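Local coordinates for protein endoglucanase CEL5A (Eubacterium cellulosolvens, PDB 4AFM) that probably binds xyloglucan and related plant beta-glucans through this non-catalytic carbohydrate-binding module of a family 5 endoglucanase, at residues S11-T17 with P113-T119; L30-Y34 with L104-G108; G53-I59 with K110-S114. All coordinates share one frame; numbering follows the deposited sequence. Where two conformers were deposited one is given.

Contact 1 of 3, residues S11-T17 with P113-T119; sequences SKHVEFT and PSADGMT
H13 and V14 pair with T119 and M118 as an antiparallel beta ladder at one end of the larger sheet of this beta-sandwich carbohydrate-binding module, where strand 11-14 lies along the start of strand 118-127. V14 and M118, the latter built as selenomethionine, form the hydrogen-bonded pair: V14 N gives to M118 O at 2.8 Å, and M118 N returns a bond to V14 O. H13 and T119 form the neighbouring non-hydrogen-bonded pair, and here the side chains supply the link. Because CG of H13 lies anti to its backbone N (chi1 -174°), the imidazole is carried over toward the other strand; ND1 donates to T119 OG1 at 2.7 Å, nearly straight at 162° and close to the ring plane. Replacing T119 by valine removes that hydroxyl and would probably leave H13 ND1 without its acceptor and the ring less firmly set in rotation. On its other nitrogen, H13 NE2 meets a water 2.7 Å away, also in the ring plane, which donates to D116 O and, in the conformer given, to E15 OE2. G117, with positive phi, lies beside this ring, where a beta carbon would collide with NE2.

Beyond the ladder the two segments stay joined by S114 N, which donates to F16 O at 3.0 Å. A second water donates to F16 O and accepts from S114 OG, whereas a third accepts from F16 N and donates to S114 O. S114 OG also closes an ST motif, accepting from G117 N at 2.9 Å. Beside these bonds, CE2 of the F16 ring touches P113 CG at 3.8 Å.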
ATOM      1  N   SER A  11     -13.033  -4.388   2.305  1.00  8.21           N
ATOM      2  CA  SER A  11     -14.230  -3.606   1.943  1.00  8.32           C
ATOM      3  C   SER A  11     -13.888  -2.175   2.136  1.00  8.68           C
ATOM      4  O   SER A  11     -14.147  -1.595   3.218  1.00 12.23           O
ATOM      5  CB  SER A  11     -15.435  -4.107   2.719  1.00  9.24           C
ATOM      6  OG  SER A  11     -16.598  -3.469   2.124  1.00 11.57           O
ATOM      7  N   LYS A  12     -13.328  -1.486   1.157  1.00  7.81           N
ATOM      8  CA  LYS A  12     -12.864  -0.099   1.250  1.00  7.12           C
ATOM      9  C   LYS A  12     -13.937   0.784   0.598  1.00  6.75           C
ATOM     10  O   LYS A  12     -14.116   0.699  -0.624  1.00  6.83           O
ATOM     11  CB  LYS A  12     -11.524   0.024   0.533  1.00  8.69           C
ATOM     12  CG  LYS A  12     -10.999   1.430   0.296  1.00 10.82           C
ATOM     13  CD  LYS A  12     -10.619   2.129   1.578  1.00 11.66           C
ATOM     14  CE  LYS A  12      -9.709   3.313   1.221  1.00 13.92           C
ATOM     15  NZ  LYS A  12      -9.400   4.108   2.426  1.00 11.42           N
ATOM     16  N   HIS A  13     -14.607   1.633   1.353  1.00  6.77           N
ATOM     17  CA  HIS A  13     -15.619   2.516   0.829  1.00  6.68           C
ATOM     18  C   HIS A  13     -15.106   3.891   0.637  1.00  7.04           C
ATOM     19  O   HIS A  13     -14.373   4.398   1.559  1.00  9.97           O
ATOM     20  CB  HIS A  13     -16.844   2.465   1.715  1.00  7.33           C
ATOM     21  CG  HIS A  13     -17.987   3.224   1.170  1.00  7.41           C
ATOM     22  ND1 HIS A  13     -18.683   2.738   0.069  1.00  7.85           N
ATOM     23  CD2 HIS A  13     -18.627   4.339   1.592  1.00  9.03           C
ATOM     24  CE1 HIS A  13     -19.689   3.570  -0.210  1.00  7.51           C
ATOM     25  NE2 HIS A  13     -19.673   4.545   0.711  1.00  8.46           N
ATOM     26  N   VAL A  14     -15.439   4.546  -0.431  1.00  6.41           N
ATOM     27  CA  VAL A  14     -15.016   5.933  -0.747  1.00  7.39           C
ATOM     28  C   VAL A  14     -16.263   6.733  -1.042  1.00  7.23           C
ATOM     29  O   VAL A  14     -16.954   6.418  -2.042  1.00  8.21           O
ATOM     30  CB  VAL A  14     -14.008   5.979  -1.940  1.00  7.92           C
ATOM     31  CG1 VAL A  14     -13.478   7.423  -2.129  1.00  8.71           C
ATOM     32  CG2 VAL A  14     -12.880   4.939  -1.718  1.00 10.49           C
ATOM     33  N   GLU A  15     -16.564   7.736  -0.296  1.00  7.44           N
ATOM     34  CA  GLU A  15     -17.627   8.701  -0.629  0.69  8.71           C
ATOM     35  C   GLU A  15     -17.169   9.823  -1.443  1.00  9.66           C
ATOM     36  O   GLU A  15     -16.104  10.432  -1.178  1.00  9.97           O
ATOM     37  CB  GLU A  15     -18.273   9.292   0.621  0.69 10.90           C
ATOM     38  CG  GLU A  15     -19.014   8.255   1.367  0.69 10.20           C
ATOM     39  CD  GLU A  15     -19.870   8.923   2.471  0.69 10.92           C
ATOM     40  OE1 GLU A  15     -19.631  10.138   2.851  0.69 11.33           O
ATOM     41  OE2 GLU A  15     -20.749   8.212   2.972  0.69 10.34           O
ATOM     42  N   PHE A  16     -17.898  10.118  -2.525  1.00  9.14           N
ATOM     43  CA  PHE A  16     -17.512  11.193  -3.441  1.00  9.27           C
ATOM     44  C   PHE A  16     -18.759  11.431  -4.300  1.00  8.86           C
ATOM     45  O   PHE A  16     -19.087  10.690  -5.201  1.00  8.04           O
ATOM     46  CB  PHE A  16     -16.346  10.695  -4.283  1.00  9.84           C
ATOM     47  CG  PHE A  16     -15.818  11.733  -5.250  1.00 10.05           C
ATOM     48  CD1 PHE A  16     -15.395  13.015  -4.760  1.00 11.73           C
ATOM     49  CD2 PHE A  16     -15.733  11.451  -6.584  1.00 10.68           C
ATOM     50  CE1 PHE A  16     -14.813  13.941  -5.716  1.00 12.61           C
ATOM     51  CE2 PHE A  16     -15.200  12.370  -7.501  1.00 12.92           C
ATOM     52  CZ  PHE A  16     -14.790  13.584  -7.012  1.00 13.30           C
ATOM     53  N   THR A  17     -19.496  12.469  -3.892  1.00 11.14           N
ATOM     54  CA  THR A  17     -20.831  12.695  -4.511  1.00 12.35           C
ATOM     55  C   THR A  17     -20.794  13.662  -5.633  1.00 14.43           C
ATOM     56  O   THR A  17     -21.770  13.628  -6.405  1.00 16.37           O
ATOM     57  CB  THR A  17     -21.836  13.211  -3.437  1.00 12.53           C
ATOM     58  OG1 THR A  17     -21.256  14.377  -2.805  1.00 14.06           O
ATOM     59  CG2 THR A  17     -22.157  12.202  -2.392  1.00 12.84           C
ATOM     60  N   PRO A 113     -18.051  10.503  -9.447  1.00  8.95           N
ATOM     61  CA  PRO A 113     -19.134  10.846  -8.488  1.00  8.93           C
ATOM     62  C   PRO A 113     -20.272   9.879  -8.574  1.00  8.35           C
ATOM     63  O   PRO A 113     -20.640   9.312  -9.570  1.00  8.66           O
ATOM     64  CB  PRO A 113     -19.613  12.251  -8.983  1.00 10.79           C
ATOM     65  CG  PRO A 113     -18.315  12.850  -9.554  1.00 11.80           C
ATOM     66  CD  PRO A 113     -17.687  11.655 -10.295  1.00 11.95           C
ATOM     67  N   SER A 114     -20.842   9.637  -7.375  1.00  7.60           N
ATOM     68  CA  SER A 114     -22.044   8.777  -7.219  1.00  7.47           C
ATOM     69  C   SER A 114     -22.759   9.128  -5.955  1.00  7.14           C
ATOM     70  O   SER A 114     -22.204   9.755  -5.047  1.00  7.58           O
ATOM     71  CB  SER A 114     -21.589   7.292  -7.147  1.00  7.03           C
ATOM     72  OG  SER A 114     -20.961   7.015  -5.890  1.00  7.07           O
ATOM     73  N   ALA A 115     -24.025   8.701  -5.908  1.00  7.26           N
ATOM     74  CA  ALA A 115     -24.810   8.969  -4.694  1.00  7.28           C
ATOM     75  C   ALA A 115     -24.439   8.069  -3.510  1.00  7.54           C
ATOM     76  O   ALA A 115     -24.567   8.515  -2.374  1.00  7.65           O
ATOM     77  CB  ALA A 115     -26.311   8.737  -5.046  1.00  7.74           C
ATOM     78  N   ASP A 116     -24.034   6.838  -3.823  1.00  7.12           N
ATOM     79  CA  ASP A 116     -23.824   5.825  -2.814  1.00  7.63           C
ATOM     80  C   ASP A 116     -22.381   5.637  -2.389  1.00  7.13           C
ATOM     81  O   ASP A 116     -22.152   4.981  -1.349  1.00  8.17           O
ATOM     82  CB  ASP A 116     -24.409   4.461  -3.237  1.00  7.51           C
ATOM     83  CG  ASP A 116     -23.761   3.869  -4.434  1.00  7.76           C
ATOM     84  OD1 ASP A 116     -23.194   4.645  -5.275  1.00  7.06           O
ATOM     85  OD2 ASP A 116     -23.713   2.682  -4.551  1.00  9.81           O
ATOM     86  N   GLY A 117     -21.447   6.126  -3.178  1.00  6.68           N
ATOM     87  CA  GLY A 117     -20.019   5.889  -2.952  1.00  6.60           C
ATOM     88  C   GLY A 117     -19.613   4.618  -3.592  1.00  6.70           C
ATOM     89  O   GLY A 117     -20.417   3.696  -3.879  1.00  7.79           O
HETATM   90  N   MSE A 118     -18.301   4.476  -3.788  1.00  6.52           N
HETATM   91  CA  MSE A 118     -17.719   3.273  -4.375  0.62  6.32           C
HETATM   92  C   MSE A 118     -17.200   2.374  -3.284  1.00  6.07           C
HETATM   93  O   MSE A 118     -16.579   2.847  -2.319  1.00  7.04           O
HETATM   94  CB  MSE A 118     -16.590   3.711  -5.367  0.62  6.61           C
HETATM   95  CG  MSE A 118     -16.124   2.575  -6.230  0.62  6.31           C
HETATM   96 SE   MSE A 118     -14.901   3.122  -7.614  0.62  7.31          SE
HETATM   97  CE  MSE A 118     -13.298   3.430  -6.564  0.62  7.00           C
ATOM     98  N   THR A 119     -17.321   1.084  -3.415  1.00  5.98           N
ATOM     99  CA  THR A 119     -16.698   0.123  -2.529  1.00  6.34           C
ATOM    100  C   THR A 119     -15.797  -0.787  -3.365  1.00  6.34           C
ATOM    101  O   THR A 119     -16.256  -1.360  -4.384  1.00  7.24           O
ATOM    102  CB  THR A 119     -17.703  -0.752  -1.741  1.00  6.85           C
ATOM    103  OG1 THR A 119     -18.407   0.231  -0.914  1.00  8.14           O
ATOM    104  CG2 THR A 119     -17.059  -1.740  -0.844  1.00  7.68           C
TER
HETATM  105  O   HOH W   1     -21.483   6.499   1.146  1.00 12.23           O
HETATM  106  O   HOH W   2     -18.454   8.023  -5.843  1.00  7.58           O
HETATM  107  O   HOH W   3     -20.504   9.063  -2.813  1.00  8.24           O

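Contact 2 of 3, residues L30-Y34 with L104-G108; sequences LQPPY and LDYIG
L30 pairs with I107 in an antiparallel, hydrogen-bonded bridge that attaches strand 28-30, outermost in this chain, to strand 106-111 in the four-stranded sheet of the beta-sandwich. The backbone bonds come first. L30 N donates to I107 O at 2.9 Å, and I107 N donates back to L30 O at 2.8 Å with an angle of 167° at the hydrogen. Two CA-H...O contacts extend the register: Y106 CA approaches the same L30 O, and Q31 CA approaches D105 O. On the far side of strand 106-111, D105 and Y106 both face A61, forming a classic beta bulge.

Apolar contact comes from L30 against I107 and from P32. P32 turns its ring toward the other segment, setting CG 4.1 Å from L104 CD2, with I107 CD1 slightly farther off. L30 and I107 meet CB to CB at 4.3 Å, on one face of the sheet. The next proline meets oxygen instead, P33 CD lying 3.4 Å from L104 O. Y106 lies to the other face; its phenol is reached at the edge, in the conformer given, by Q31 CG, 4.1 Å from Y106 CD1. The OH of that phenol is bonded to E29 and K110.

Polar contacts include a water that donates to D105 O at 2.8 Å and, in the same conformer of Q31, makes a weak bond to its OE1. The D105 carboxylate is held by OD2, which accepts from H65 NE2 and W63 N. With CG of D105 anti to its carbonyl carbon (chi1 -70°), the other oxygen swings back toward the loop, bringing OD1 to 3.6 Å from P33 CG.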
ATOM      1  N   LEU A  30      -0.483   4.444  -4.322  1.00  6.57           N
ATOM      2  CA  LEU A  30       0.940   4.120  -4.110  1.00  7.83           C
ATOM      3  C   LEU A  30       1.770   5.208  -4.606  1.00  8.54           C
ATOM      4  O   LEU A  30       1.420   5.949  -5.662  1.00  9.48           O
ATOM      5  CB  LEU A  30       1.451   3.001  -4.939  1.00 10.79           C
ATOM      6  CG  LEU A  30       0.851   1.734  -4.635  1.00 10.32           C
ATOM      7  CD1 LEU A  30       1.309   0.557  -5.650  1.00 12.14           C
ATOM      8  CD2 LEU A  30       1.470   1.105  -3.326  1.00 14.80           C
ATOM      9  N   GLN A  31       2.886   5.542  -4.007  1.00  7.39           N
ATOM     10  CA  GLN A  31       3.807   6.488  -4.492  0.61  8.12           C
ATOM     11  C   GLN A  31       5.174   5.786  -4.646  1.00  7.16           C
ATOM     12  O   GLN A  31       5.922   5.669  -3.650  1.00  7.31           O
ATOM     13  CB  GLN A  31       3.883   7.613  -3.566  0.61 10.23           C
ATOM     14  CG  GLN A  31       2.501   8.264  -3.609  0.61 13.75           C
ATOM     15  CD  GLN A  31       2.392   9.617  -2.931  0.61 19.01           C
ATOM     16  OE1 GLN A  31       3.324  10.441  -2.883  0.61 27.38           O
ATOM     17  NE2 GLN A  31       1.191   9.889  -2.471  0.61 26.48           N
ATOM     18  N   PRO A  32       5.474   5.300  -5.826  1.00  6.34           N
ATOM     19  CA  PRO A  32       6.708   4.475  -5.985  1.00  6.78           C
ATOM     20  C   PRO A  32       7.965   5.088  -5.496  1.00  7.47           C
ATOM     21  O   PRO A  32       8.790   4.329  -4.934  1.00  8.01           O
ATOM     22  CB  PRO A  32       6.732   4.206  -7.508  1.00  7.14           C
ATOM     23  CG  PRO A  32       5.242   4.229  -7.878  1.00  7.71           C
ATOM     24  CD  PRO A  32       4.666   5.352  -7.099  1.00  6.90           C
ATOM     25  N   PRO A  33       8.228   6.360  -5.549  1.00  7.19           N
ATOM     26  CA  PRO A  33       9.512   6.900  -5.036  1.00  8.67           C
ATOM     27  C   PRO A  33       9.543   6.753  -3.533  1.00  9.70           C
ATOM     28  O   PRO A  33      10.691   6.837  -3.013  1.00 12.55           O
ATOM     29  CB  PRO A  33       9.455   8.389  -5.395  1.00  9.73           C
ATOM     30  CG  PRO A  33       8.597   8.449  -6.632  1.00  9.66           C
ATOM     31  CD  PRO A  33       7.461   7.427  -6.299  1.00  7.83           C
ATOM     32  N   TYR A  34       8.469   6.563  -2.831  1.00  9.21           N
ATOM     33  CA  TYR A  34       8.452   6.606  -1.364  1.00 10.35           C
ATOM     34  C   TYR A  34       8.045   5.322  -0.713  1.00 10.72           C
ATOM     35  O   TYR A  34       8.116   5.234   0.594  1.00 13.28           O
ATOM     36  CB  TYR A  34       7.442   7.708  -0.874  1.00 12.99           C
ATOM     37  CG  TYR A  34       7.924   9.054  -1.320  1.00 14.65           C
ATOM     38  CD1 TYR A  34       9.088   9.628  -0.812  1.00 20.41           C
ATOM     39  CD2 TYR A  34       7.275   9.756  -2.312  1.00 18.27           C
ATOM     40  CE1 TYR A  34       9.541  10.865  -1.230  1.00 24.85           C
ATOM     41  CE2 TYR A  34       7.694  11.033  -2.714  1.00 21.39           C
ATOM     42  CZ  TYR A  34       8.836  11.530  -2.204  1.00 23.00           C
ATOM     43  OH  TYR A  34       9.211  12.803  -2.610  1.00 30.60           O
ATOM     44  N   LEU A 104       7.766   7.546 -12.460  1.00  6.58           N
ATOM     45  CA  LEU A 104       6.375   7.485 -12.001  1.00  6.97           C
ATOM     46  C   LEU A 104       6.214   7.917 -10.575  1.00  6.66           C
ATOM     47  O   LEU A 104       6.837   7.286  -9.657  1.00  8.69           O
ATOM     48  CB  LEU A 104       5.884   6.069 -12.212  1.00  6.99           C
ATOM     49  CG  LEU A 104       4.429   5.816 -11.772  1.00  6.28           C
ATOM     50  CD1 LEU A 104       3.424   6.632 -12.585  1.00  6.69           C
ATOM     51  CD2 LEU A 104       4.124   4.321 -11.851  1.00  7.44           C
ATOM     52  N   ASP A 105       5.413   8.916 -10.284  1.00  5.96           N
ATOM     53  CA  ASP A 105       5.255   9.419  -8.889  1.00  6.25           C
ATOM     54  C   ASP A 105       4.059   8.868  -8.187  1.00  5.83           C
ATOM     55  O   ASP A 105       4.064   8.890  -6.916  1.00  7.03           O
ATOM     56  CB  ASP A 105       5.183  10.953  -8.925  1.00  7.35           C
ATOM     57  CG  ASP A 105       6.399  11.621  -9.256  1.00  8.47           C
ATOM     58  OD1 ASP A 105       7.427  11.312  -8.561  1.00 12.27           O
ATOM     59  OD2 ASP A 105       6.518  12.490 -10.128  1.00  9.00           O
ATOM     60  N   TYR A 106       3.027   8.398  -8.863  1.00  5.35           N
ATOM     61  CA  TYR A 106       1.761   8.151  -8.190  1.00  5.19           C
ATOM     62  C   TYR A 106       0.948   7.160  -8.967  1.00  5.09           C
ATOM     63  O   TYR A 106       0.829   7.295 -10.237  1.00  5.24           O
ATOM     64  CB  TYR A 106       0.987   9.516  -8.141  1.00  5.76           C
ATOM     65  CG  TYR A 106      -0.384   9.427  -7.536  1.00  6.04           C
ATOM     66  CD1 TYR A 106      -0.564   9.276  -6.158  1.00  6.65           C
ATOM     67  CD2 TYR A 106      -1.541   9.444  -8.350  1.00  6.33           C
ATOM     68  CE1 TYR A 106      -1.818   9.232  -5.604  1.00  7.09           C
ATOM     69  CE2 TYR A 106      -2.793   9.368  -7.771  1.00  6.60           C
ATOM     70  CZ  TYR A 106      -2.912   9.281  -6.419  1.00  6.73           C
ATOM     71  OH  TYR A 106      -4.228   9.220  -5.941  1.00  7.67           O
ATOM     72  N   ILE A 107       0.328   6.225  -8.277  1.00  5.01           N
ATOM     73  CA  ILE A 107      -0.684   5.357  -8.815  1.00  5.19           C
ATOM     74  C   ILE A 107      -1.880   5.493  -7.925  1.00  5.27           C
ATOM     75  O   ILE A 107      -1.770   5.363  -6.705  1.00  5.52           O
ATOM     76  CB  ILE A 107      -0.185   3.857  -8.784  1.00  5.38           C
ATOM     77  CG1 ILE A 107       1.022   3.737  -9.698  1.00  5.90           C
ATOM     78  CG2 ILE A 107      -1.323   2.920  -9.218  1.00  6.09           C
ATOM     79  CD1 ILE A 107       1.747   2.393  -9.508  1.00  7.55           C
ATOM     80  N   GLY A 108      -3.071   5.743  -8.453  1.00  5.32           N
ATOM     81  CA  GLY A 108      -4.264   5.876  -7.630  1.00  5.64           C
ATOM     82  C   GLY A 108      -5.448   5.204  -8.280  1.00  5.60           C
ATOM     83  O   GLY A 108      -5.634   5.272  -9.535  1.00  7.48           O
TER
HETATM   84  O   HOH W   4       5.675  10.532  -5.361  1.00 22.67           O

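Contact 3 of 3, residues G53-I59 with K110-S114; sequences GADIVLI and KPLPS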
ATOM      1  N   GLY A  53     -20.677   0.554  -7.160  1.00  6.66           N
ATOM      2  CA  GLY A  53     -21.254   1.726  -6.580  1.00  6.74           C
ATOM      3  C   GLY A  53     -20.983   2.999  -7.342  1.00  6.85           C
ATOM      4  O   GLY A  53     -21.703   3.979  -7.190  1.00  7.30           O
ATOM      5  N   ALA A  54     -19.908   3.030  -8.122  1.00  7.23           N
ATOM      6  CA  ALA A  54     -19.520   4.214  -8.915  1.00  7.13           C
ATOM      7  C   ALA A  54     -18.681   3.663 -10.037  1.00  7.29           C
ATOM      8  O   ALA A  54     -18.071   2.617  -9.937  1.00  8.02           O
ATOM      9  CB  ALA A  54     -18.711   5.203  -8.080  1.00  7.38           C
ATOM     10  N   ASP A  55     -18.547   4.500 -11.065  1.00  7.66           N
ATOM     11  CA  ASP A  55     -17.529   4.188 -12.076  1.00  8.22           C
ATOM     12  C   ASP A  55     -16.135   4.445 -11.546  1.00  7.68           C
ATOM     13  O   ASP A  55     -15.964   5.214 -10.588  1.00  8.74           O
ATOM     14  CB  ASP A  55     -17.837   4.932 -13.369  1.00 10.32           C
ATOM     15  CG  ASP A  55     -19.097   4.317 -14.068  1.00 11.41           C
ATOM     16  OD1 ASP A  55     -19.152   3.124 -14.264  1.00 13.36           O
ATOM     17  OD2 ASP A  55     -20.037   5.215 -14.183  1.00 15.87           O
ATOM     18  N   ILE A  56     -15.167   3.759 -12.092  1.00  7.57           N
ATOM     19  CA  ILE A  56     -13.829   3.673 -11.541  1.00  7.31           C
ATOM     20  C   ILE A  56     -12.833   4.130 -12.552  1.00  7.26           C
ATOM     21  O   ILE A  56     -12.940   3.888 -13.776  1.00  8.41           O
ATOM     22  CB  ILE A  56     -13.551   2.242 -11.046  1.00  7.17           C
ATOM     23  CG1 ILE A  56     -12.286   2.180 -10.171  1.00  7.88           C
ATOM     24  CG2 ILE A  56     -13.483   1.253 -12.206  1.00  8.35           C
ATOM     25  CD1 ILE A  56     -12.132   0.846  -9.487  1.00  8.55           C
ATOM     26  N   VAL A  57     -11.761   4.782 -12.109  1.00  6.80           N
ATOM     27  CA  VAL A  57     -10.588   5.094 -12.953  1.00  7.22           C
ATOM     28  C   VAL A  57      -9.312   4.706 -12.235  1.00  6.01           C
ATOM     29  O   VAL A  57      -9.242   4.667 -11.009  1.00  6.76           O
ATOM     30  CB  VAL A  57     -10.536   6.571 -13.430  1.00  7.75           C
ATOM     31  CG1 VAL A  57     -11.735   6.892 -14.298  1.00 10.26           C
ATOM     32  CG2 VAL A  57     -10.485   7.506 -12.234  1.00  9.56           C
ATOM     33  N   LEU A  58      -8.273   4.515 -13.027  1.00  5.87           N
ATOM     34  CA  LEU A  58      -6.914   4.277 -12.564  1.00  5.75           C
ATOM     35  C   LEU A  58      -6.104   5.461 -13.013  1.00  5.97           C
ATOM     36  O   LEU A  58      -6.196   5.916 -14.195  1.00  7.04           O
ATOM     37  CB  LEU A  58      -6.369   2.972 -13.159  1.00  6.11           C
ATOM     38  CG  LEU A  58      -4.908   2.650 -12.802  1.00  7.00           C
ATOM     39  CD1 LEU A  58      -4.778   2.355 -11.317  1.00  8.38           C
ATOM     40  CD2 LEU A  58      -4.506   1.410 -13.654  1.00  8.66           C
ATOM     41  N   ILE A  59      -5.269   6.024 -12.171  1.00  5.98           N
ATOM     42  CA  ILE A  59      -4.403   7.232 -12.401  0.58  5.98           C
ATOM     43  C   ILE A  59      -2.966   6.748 -12.359  1.00  5.68           C
ATOM     44  O   ILE A  59      -2.583   6.216 -11.271  1.00  6.01           O
ATOM     45  CB  ILE A  59      -4.598   8.349 -11.303  0.58  6.24           C
ATOM     46  CG1 ILE A  59      -6.058   8.710 -11.050  0.58  6.71           C
ATOM     47  CG2 ILE A  59      -3.750   9.558 -11.638  0.58  6.61           C
ATOM     48  CD1 ILE A  59      -6.844   9.131 -12.271  0.58  8.91           C
ATOM     49  N   LYS A 110      -9.518   5.584  -8.193  1.00  6.30           N
ATOM     50  CA  LYS A 110     -10.435   6.633  -7.707  1.00  6.57           C
ATOM     51  C   LYS A 110     -11.826   6.398  -8.287  1.00  6.34           C
ATOM     52  O   LYS A 110     -11.994   5.846  -9.381  1.00  6.97           O
ATOM     53  CB  LYS A 110     -10.021   8.023  -8.174  1.00  7.14           C
ATOM     54  CG  LYS A 110      -8.622   8.447  -7.596  1.00  8.51           C
ATOM     55  CD  LYS A 110      -8.400   9.933  -7.967  1.00  9.21           C
ATOM     56  CE  LYS A 110      -7.046  10.509  -7.509  1.00  9.74           C
ATOM     57  NZ  LYS A 110      -7.057  10.651  -6.034  1.00 10.04           N
ATOM     58  N   PRO A 111     -12.861   6.844  -7.576  1.00  6.53           N
ATOM     59  CA  PRO A 111     -14.235   6.818  -8.115  1.00  6.68           C
ATOM     60  C   PRO A 111     -14.547   8.059  -8.870  1.00  6.71           C
ATOM     61  O   PRO A 111     -14.059   9.154  -8.608  1.00  8.89           O
ATOM     62  CB  PRO A 111     -15.076   6.793  -6.769  1.00  7.14           C
ATOM     63  CG  PRO A 111     -14.259   7.710  -5.863  1.00  7.51           C
ATOM     64  CD  PRO A 111     -12.807   7.391  -6.181  1.00  6.87           C
ATOM     65  N   LEU A 112     -15.533   7.894  -9.767  1.00  7.23           N
ATOM     66  CA  LEU A 112     -16.278   9.047 -10.293  1.00  7.79           C
ATOM     67  C   LEU A 112     -17.435   9.331  -9.337  1.00  8.32           C
ATOM     68  O   LEU A 112     -17.832   8.465  -8.528  1.00  8.16           O
ATOM     69  CB  LEU A 112     -16.736   8.785 -11.736  1.00  8.70           C
ATOM     70  CG  LEU A 112     -15.607   8.462 -12.717  1.00 10.03           C
ATOM     71  CD1 LEU A 112     -16.162   8.319 -14.169  1.00 11.70           C
ATOM     72  CD2 LEU A 112     -14.433   9.348 -12.641  1.00 11.46           C
ATOM     73  N   PRO A 113     -18.051  10.503  -9.447  1.00  8.95           N
ATOM     74  CA  PRO A 113     -19.134  10.846  -8.488  1.00  8.93           C
ATOM     75  C   PRO A 113     -20.272   9.879  -8.574  1.00  8.35           C
ATOM     76  O   PRO A 113     -20.640   9.312  -9.570  1.00  8.66           O
ATOM     77  CB  PRO A 113     -19.613  12.251  -8.983  1.00 10.79           C
ATOM     78  CG  PRO A 113     -18.315  12.850  -9.554  1.00 11.80           C
ATOM     79  CD  PRO A 113     -17.687  11.655 -10.295  1.00 11.95           C
ATOM     80  N   SER A 114     -20.842   9.637  -7.375  1.00  7.60           N
ATOM     81  CA  SER A 114     -22.044   8.777  -7.219  1.00  7.47           C
ATOM     82  C   SER A 114     -22.759   9.128  -5.955  1.00  7.14           C
ATOM     83  O   SER A 114     -22.204   9.755  -5.047  1.00  7.58           O
ATOM     84  CB  SER A 114     -21.589   7.292  -7.147  1.00  7.03           C
ATOM     85  OG  SER A 114     -20.961   7.015  -5.890  1.00  7.07           O
TER
HETATM   86  O   HOH W   5     -20.040   6.941 -10.962  1.00 12.11           O
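This is a strand-to-strand contact between neighbours within the four-stranded sheet: the start of strand 56-62 runs against the end of strand 106-111, and pairing continues into the adjoining loops. Three backbone bonds set the register. V57 N donates to K110 O at 2.9 Å, K110 N returns a bond to V57 O, and L112 N donates to D55 O at 2.8 Å and 172°. Between these bonded positions I56 faces P111 in a non-hydrogen-bonded pair, and P111 CA approaches D55 O at 3.4 Å. The pairing is a short antiparallel ladder in one sheet of the beta-sandwich, the fold common among carbohydrate-binding modules.

On the face shared by V57, I59 and K110, the lysine lays its aliphatic chain along the strand. Its CD lies 4.1 Å from I59 CG1 in the conformer given, and its bend at the last torsion (chi4 -71°) turns NZ away to S26 OG, W24 O and Y106 OH; K110 also makes a cation-pi contact with W24. V57 CG1 meets L112 CD2 at 4.0 Å, the two side chains crossing at about a right angle. Just before strand 56-62, A54 points its methyl across to L112 O, 3.4 Å from A54 CB. A water accepts from D55 N and donates to P113 O at 2.8 Å.

Along the chain the segments run 11-17, 30-34, 53-59, 104-108, 110-114 and 113-119, so one piece, 104-119, supplies the second segment of all three contacts. Contacts 2 and 3 lie on strand 106-111, their centres about 19 Å apart on opposite sides of the chain's centre; they join it to strands 28-30 and 56-62 of the four-stranded sheet. Contact 1 belongs to the other sheet. Its centre is about 8 Å from that of contact 3; the two share P113 and S114, and in the conformer given selenomethionine M118 CE packs against P111. Contacts 1 and 2 have centres about 23 Å apart and do not touch. The connection from strand 106-111 to strand 118-127 thus ties the two sheets together at one end of the module.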